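Local coordinates for pvivax hypothetical protein (Plasmodium vivax, PDB 2B30) that is of unknown function but probably acts as a metal-dependent phosphatase of the HAD superfamily, with calcium bound in the crystal, at residues L127-G141 against M173-L186. Numbering follows the deposited sequence.
Sequences LVEKNLVNQTIFHRG and MLKYRTMNKLMIVL
Phe138 packs under Met173 and against Leu182 on the helix-covered side of an antiparallel strand pair, 136-140 against 181-184. Followed outward, its CB rests on Met179 CE (3.8 Å); CG turns anti to the carbonyl carbon (chi1 -65°), carrying the ring toward Met173. CD2 lies under Met173 SD at 3.5 Å, a Met-aromatic contact, while CD1 meets Leu182 CD2. Toward the tip, CE2 and CZ sit beneath Met173 CG, which stands over the ring centre as a CH-pi contact, and CE1 also lies nearest Leu182 CD2, with CD1 of the same residue a little farther off. Thr136 CG2 covers the rim of the opposite face. Farther along this side, Leu127 sends CD1 to Leu182 and CD2 to Ile184 CD1.

On the other side, Lys181 bends at its end so that CE lies over one face of the His139 ring, 4.0 Å from the centroid; its NZ goes on to a salt bridge with Glu217. The backbone ladder includes Ile137 N to Met183 O, nearly straight at 177°. A classic beta bulge follows, Asn180 and Lys181 both facing His139: Asn180 N bonds to His139 O at 2.9 Å, Lys181 N only weakly. Asn180 OD1 then accepts from Gly141 N (2.9 Å) and, weakly, from Arg140 NH1, while Asp112 binds both Asn180 ND2 and Arg140 NH1. At the far end Gln135 NE2 donates to Val185 O at 2.9 Å, with Val185 O close to the plane of the Gln135 side-chain amide, and Val185 N returns a bond to Gln135 O.

The pair forms the middle of a six-stranded sheet in the cap of this HAD-type fold, with strand 143-147 beside 136-140 and strand 216-220 beside 181-184; helices 117-129 and 191-201 pack on the face bearing Phe138, Leu182 and Ile184.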
loop_
_atom_site.group_PDB
_atom_site.type_symbol
_atom_site.label_atom_id
_atom_site.label_comp_id
_atom_site.label_asym_id
_atom_site.label_seq_id
_atom_site.Cartn_x
_atom_site.Cartn_y
_atom_site.Cartn_z
ATOM N N LEU A 127 -3.189 12.342 -24.289
ATOM C CA LEU A 127 -4.031 13.503 -23.957
ATOM C C LEU A 127 -4.297 14.405 -25.169
ATOM O O LEU A 127 -5.389 14.965 -25.306
ATOM C CB LEU A 127 -3.400 14.314 -22.818
ATOM C CG LEU A 127 -3.406 13.621 -21.451
ATOM C CD1 LEU A 127 -2.655 14.458 -20.439
ATOM C CD2 LEU A 127 -4.825 13.328 -20.964
ATOM N N VAL A 128 -3.291 14.548 -26.035
ATOM C CA VAL A 128 -3.450 15.282 -27.289
ATOM C C VAL A 128 -4.436 14.522 -28.185
ATOM O O VAL A 128 -5.439 15.092 -28.634
ATOM C CB VAL A 128 -2.096 15.483 -28.016
ATOM C CG1 VAL A 128 -2.302 16.098 -29.385
ATOM C CG2 VAL A 128 -1.163 16.369 -27.194
ATOM N N GLU A 129 -4.163 13.232 -28.405
ATOM C CA GLU A 129 -5.024 12.368 -29.225
ATOM C C GLU A 129 -6.487 12.477 -28.786
ATOM O O GLU A 129 -7.367 12.594 -29.618
ATOM C CB GLU A 129 -4.540 10.903 -29.178
ATOM C CG GLU A 129 -5.176 9.957 -30.212
ATOM N N LYS A 130 -6.735 12.480 -27.480
ATOM C CA LYS A 130 -8.088 12.623 -26.938
ATOM C C LYS A 130 -8.494 14.088 -26.669
ATOM O O LYS A 130 -9.482 14.329 -25.989
ATOM C CB LYS A 130 -8.197 11.824 -25.634
ATOM C CG LYS A 130 -7.974 10.331 -25.790
ATOM C CD LYS A 130 -9.239 9.610 -26.241
ATOM C CE LYS A 130 -9.040 8.096 -26.315
ATOM N NZ LYS A 130 -10.301 7.390 -26.693
ATOM N N ASN A 131 -7.743 15.053 -27.198
ATOM C CA ASN A 131 -7.965 16.480 -26.916
ATOM C C ASN A 131 -8.422 16.772 -25.470
ATOM O O ASN A 131 -9.448 17.407 -25.222
ATOM C CB ASN A 131 -8.914 17.101 -27.959
ATOM C CG ASN A 131 -8.174 17.609 -29.198
ATOM O OD1 ASN A 131 -7.664 16.828 -30.006
ATOM N ND2 ASN A 131 -8.114 18.926 -29.347
ATOM N N LEU A 132 -7.625 16.291 -24.523
ATOM C CA LEU A 132 -7.840 16.544 -23.101
ATOM C C LEU A 132 -6.804 17.506 -22.505
ATOM O O LEU A 132 -6.967 17.962 -21.373
ATOM C CB LEU A 132 -7.835 15.218 -22.335
ATOM C CG LEU A 132 -9.169 14.460 -22.401
ATOM C CD1 LEU A 132 -9.006 13.005 -21.964
ATOM C CD2 LEU A 132 -10.252 15.181 -21.565
ATOM N N VAL A 133 -5.763 17.824 -23.276
ATOM C CA VAL A 133 -4.716 18.741 -22.833
ATOM C C VAL A 133 -5.227 20.146 -22.429
ATOM O O VAL A 133 -4.700 20.742 -21.479
ATOM C CB VAL A 133 -3.619 18.884 -23.913
ATOM C CG1 VAL A 133 -2.600 19.961 -23.530
ATOM C CG2 VAL A 133 -2.921 17.556 -24.136
ATOM N N ASN A 134 -6.235 20.676 -23.132
ATOM C CA ASN A 134 -6.757 22.024 -22.825
ATOM C C ASN A 134 -7.725 22.069 -21.627
ATOM O O ASN A 134 -8.384 23.085 -21.404
ATOM C CB ASN A 134 -7.390 22.699 -24.063
ATOM C CG ASN A 134 -6.406 22.843 -25.251
ATOM O OD1 ASN A 134 -5.211 23.115 -25.077
ATOM N ND2 ASN A 134 -6.928 22.666 -26.469
ATOM N N GLN A 135 -7.794 20.987 -20.849
ATOM C CA GLN A 135 -8.539 20.990 -19.580
ATOM C C GLN A 135 -7.765 20.272 -18.469
ATOM O O GLN A 135 -8.356 19.782 -17.493
ATOM C CB GLN A 135 -9.916 20.362 -19.780
ATOM C CG GLN A 135 -9.880 19.034 -20.500
ATOM C CD GLN A 135 -11.234 18.617 -21.006
ATOM O OE1 GLN A 135 -11.539 18.780 -22.188
ATOM N NE2 GLN A 135 -12.062 18.090 -20.116
ATOM N N THR A 136 -6.439 20.262 -18.611
ATOM C CA THR A 136 -5.537 19.509 -17.737
ATOM C C THR A 136 -4.591 20.446 -16.982
ATOM O O THR A 136 -3.901 21.251 -17.595
ATOM C CB THR A 136 -4.703 18.507 -18.569
ATOM O OG1 THR A 136 -5.579 17.533 -19.140
ATOM C CG2 THR A 136 -3.646 17.796 -17.712
ATOM N N ILE A 137 -4.555 20.332 -15.656
ATOM C CA ILE A 137 -3.659 21.159 -14.838
ATOM C C ILE A 137 -2.363 20.407 -14.556
ATOM O O ILE A 137 -2.370 19.342 -13.942
ATOM C CB ILE A 137 -4.316 21.588 -13.509
ATOM C CG1 ILE A 137 -5.663 22.251 -13.783
ATOM C CG2 ILE A 137 -3.399 22.562 -12.763
ATOM C CD1 ILE A 137 -6.525 22.423 -12.572
ATOM N N PHE A 138 -1.253 20.978 -15.005
ATOM C CA PHE A 138 0.050 20.312 -14.947
ATOM C C PHE A 138 0.812 20.754 -13.710
ATOM O O PHE A 138 1.078 21.946 -13.553
ATOM C CB PHE A 138 0.855 20.651 -16.192
ATOM C CG PHE A 138 0.248 20.124 -17.455
ATOM C CD1 PHE A 138 0.743 18.974 -18.050
ATOM C CD2 PHE A 138 -0.823 20.779 -18.051
ATOM C CE1 PHE A 138 0.193 18.489 -19.212
ATOM C CE2 PHE A 138 -1.380 20.296 -19.218
ATOM C CZ PHE A 138 -0.874 19.147 -19.800
ATOM N N HIS A 139 1.151 19.803 -12.839
ATOM C CA HIS A 139 1.758 20.119 -11.548
ATOM C C HIS A 139 3.219 19.683 -11.495
ATOM O O HIS A 139 3.530 18.537 -11.804
ATOM C CB HIS A 139 0.998 19.419 -10.419
ATOM C CG HIS A 139 -0.366 19.980 -10.153
ATOM N ND1 HIS A 139 -0.588 20.996 -9.248
ATOM C CD2 HIS A 139 -1.583 19.644 -10.645
ATOM C CE1 HIS A 139 -1.881 21.266 -9.199
ATOM N NE2 HIS A 139 -2.508 20.456 -10.034
ATOM N N ARG A 140 4.107 20.594 -11.098
ATOM C CA ARG A 140 5.499 20.247 -10.770
ATOM C C ARG A 140 5.924 21.014 -9.530
ATOM O O ARG A 140 5.964 22.246 -9.542
ATOM C CB ARG A 140 6.454 20.566 -11.921
ATOM C CG ARG A 140 7.902 20.147 -11.675
ATOM C CD ARG A 140 8.112 18.628 -11.802
ATOM N NE ARG A 140 9.494 18.235 -11.508
ATOM C CZ ARG A 140 10.018 18.174 -10.282
ATOM N NH1 ARG A 140 9.287 18.446 -9.213
ATOM N NH2 ARG A 140 11.286 17.829 -10.122
ATOM N N GLY A 141 6.231 20.276 -8.463
ATOM C CA GLY A 141 6.634 20.864 -7.196
ATOM C C GLY A 141 5.535 21.703 -6.572
ATOM O O GLY A 141 4.437 21.200 -6.285
ATOM N N MET A 173 3.895 23.979 -23.268
ATOM C CA MET A 173 3.513 22.925 -22.317
ATOM C C MET A 173 4.169 21.577 -22.639
ATOM O O MET A 173 4.654 20.887 -21.735
ATOM C CB MET A 173 1.990 22.755 -22.265
ATOM C CG MET A 173 1.490 21.999 -21.040
ATOM S SD MET A 173 1.386 23.048 -19.572
ATOM C CE MET A 173 2.915 22.669 -18.749
ATOM N N LEU A 174 4.202 21.218 -23.920
ATOM C CA LEU A 174 4.774 19.932 -24.313
ATOM C C LEU A 174 6.301 19.965 -24.517
ATOM O O LEU A 174 6.867 19.006 -25.036
ATOM C CB LEU A 174 4.014 19.289 -25.490
ATOM C CG LEU A 174 3.322 20.098 -26.591
ATOM C CD1 LEU A 174 4.323 20.673 -27.584
ATOM C CD2 LEU A 174 2.302 19.217 -27.305
ATOM N N LYS A 175 6.968 21.033 -24.071
ATOM C CA LYS A 175 8.429 21.007 -23.900
ATOM C C LYS A 175 8.827 20.266 -22.610
ATOM O O LYS A 175 9.921 19.702 -22.527
ATOM C CB LYS A 175 9.034 22.429 -23.892
ATOM C CG LYS A 175 9.115 23.112 -25.262
ATOM N N TYR A 176 7.954 20.264 -21.603
ATOM C CA TYR A 176 8.282 19.633 -20.319
ATOM C C TYR A 176 8.324 18.095 -20.374
ATOM O O TYR A 176 7.430 17.450 -20.943
ATOM C CB TYR A 176 7.329 20.099 -19.219
ATOM C CG TYR A 176 7.412 21.591 -18.934
ATOM C CD1 TYR A 176 8.633 22.214 -18.696
ATOM C CD2 TYR A 176 6.269 22.371 -18.890
ATOM C CE1 TYR A 176 8.712 23.573 -18.436
ATOM C CE2 TYR A 176 6.339 23.739 -18.628
ATOM C CZ TYR A 176 7.567 24.330 -18.405
ATOM O OH TYR A 176 7.646 25.674 -18.136
ATOM N N ARG A 177 9.377 17.530 -19.775
ATOM C CA ARG A 177 9.663 16.091 -19.831
ATOM C C ARG A 177 8.920 15.272 -18.779
ATOM O O ARG A 177 8.802 14.052 -18.943
ATOM C CB ARG A 177 11.174 15.828 -19.705
ATOM C CG ARG A 177 11.954 16.054 -21.002
ATOM N N THR A 178 8.446 15.926 -17.710
ATOM C CA THR A 178 7.713 15.239 -16.619
ATOM C C THR A 178 6.901 16.173 -15.684
ATOM O O THR A 178 7.069 17.387 -15.712
ATOM C CB THR A 178 8.667 14.343 -15.760
ATOM O OG1 THR A 178 7.894 13.430 -14.977
ATOM C CG2 THR A 178 9.530 15.175 -14.847
ATOM N N MET A 179 6.013 15.584 -14.877
ATOM C CA MET A 179 5.236 16.301 -13.851
ATOM C C MET A 179 5.051 15.395 -12.648
ATOM O O MET A 179 5.134 14.174 -12.776
ATOM C CB MET A 179 3.839 16.660 -14.374
ATOM C CG MET A 179 3.811 17.704 -15.456
ATOM S SD MET A 179 4.213 19.343 -14.865
ATOM C CE MET A 179 4.644 20.112 -16.417
ATOM N N ASN A 180 4.773 15.988 -11.488
ATOM C CA ASN A 180 4.378 15.212 -10.309
ATOM C C ASN A 180 2.928 14.749 -10.424
ATOM O O ASN A 180 2.573 13.662 -9.951
ATOM C CB ASN A 180 4.531 16.033 -9.034
ATOM C CG ASN A 180 5.970 16.388 -8.730
ATOM O OD1 ASN A 180 6.424 17.482 -9.053
ATOM N ND2 ASN A 180 6.691 15.474 -8.088
ATOM N N LYS A 181 2.095 15.588 -11.035
ATOM C CA LYS A 181 0.677 15.287 -11.162
ATOM C C LYS A 181 -0.000 16.013 -12.320
ATOM O O LYS A 181 0.276 17.186 -12.570
ATOM C CB LYS A 181 -0.046 15.648 -9.862
ATOM C CG LYS A 181 -1.558 15.446 -9.894
ATOM C CD LYS A 181 -2.146 15.595 -8.510
ATOM C CE LYS A 181 -2.318 17.051 -8.109
ATOM N NZ LYS A 181 -3.735 17.438 -8.146
ATOM N N LEU A 182 -0.890 15.304 -13.011
ATOM C CA LEU A 182 -1.837 15.936 -13.931
ATOM C C LEU A 182 -3.239 15.768 -13.348
ATOM O O LEU A 182 -3.689 14.637 -13.127
ATOM C CB LEU A 182 -1.789 15.309 -15.331
ATOM C CG LEU A 182 -0.453 15.154 -16.053
ATOM C CD1 LEU A 182 -0.703 14.806 -17.503
ATOM C CD2 LEU A 182 0.377 16.408 -15.982
ATOM N N MET A 183 -3.913 16.882 -13.073
ATOM C CA MET A 183 -5.314 16.842 -12.670
ATOM C C MET A 183 -6.171 17.195 -13.865
ATOM O O MET A 183 -6.285 18.366 -14.225
ATOM C CB MET A 183 -5.609 17.817 -11.538
ATOM C CG MET A 183 -6.999 17.636 -10.952
ATOM S SD MET A 183 -7.700 19.196 -10.423
ATOM C CE MET A 183 -9.293 18.648 -9.796
ATOM N N ILE A 184 -6.768 16.183 -14.483
ATOM C CA ILE A 184 -7.631 16.399 -15.641
ATOM C C ILE A 184 -9.018 16.820 -15.140
ATOM O O ILE A 184 -9.737 16.025 -14.529
ATOM C CB ILE A 184 -7.726 15.139 -16.532
ATOM C CG1 ILE A 184 -6.324 14.643 -16.918
ATOM C CG2 ILE A 184 -8.524 15.428 -17.797
ATOM C CD1 ILE A 184 -6.333 13.391 -17.786
ATOM N N VAL A 185 -9.371 18.080 -15.385
ATOM C CA VAL A 185 -10.686 18.592 -15.025
ATOM C C VAL A 185 -11.708 18.054 -16.020
ATOM O O VAL A 185 -11.552 18.201 -17.230
ATOM C CB VAL A 185 -10.703 20.132 -14.989
ATOM C CG1 VAL A 185 -12.113 20.651 -14.814
ATOM C CG2 VAL A 185 -9.810 20.642 -13.862
ATOM N N LEU A 186 -12.744 17.414 -15.494
ATOM C CA LEU A 186 -13.681 16.658 -16.310
ATOM C C LEU A 186 -15.113 17.148 -16.147
ATOM O O LEU A 186 -15.530 17.597 -15.075
ATOM C CB LEU A 186 -13.576 15.158 -15.989
ATOM C CG LEU A 186 -12.910 14.234 -17.025
ATOM C CD1 LEU A 186 -11.822 14.902 -17.842
ATOM C CD2 LEU A 186 -12.363 12.969 -16.354
#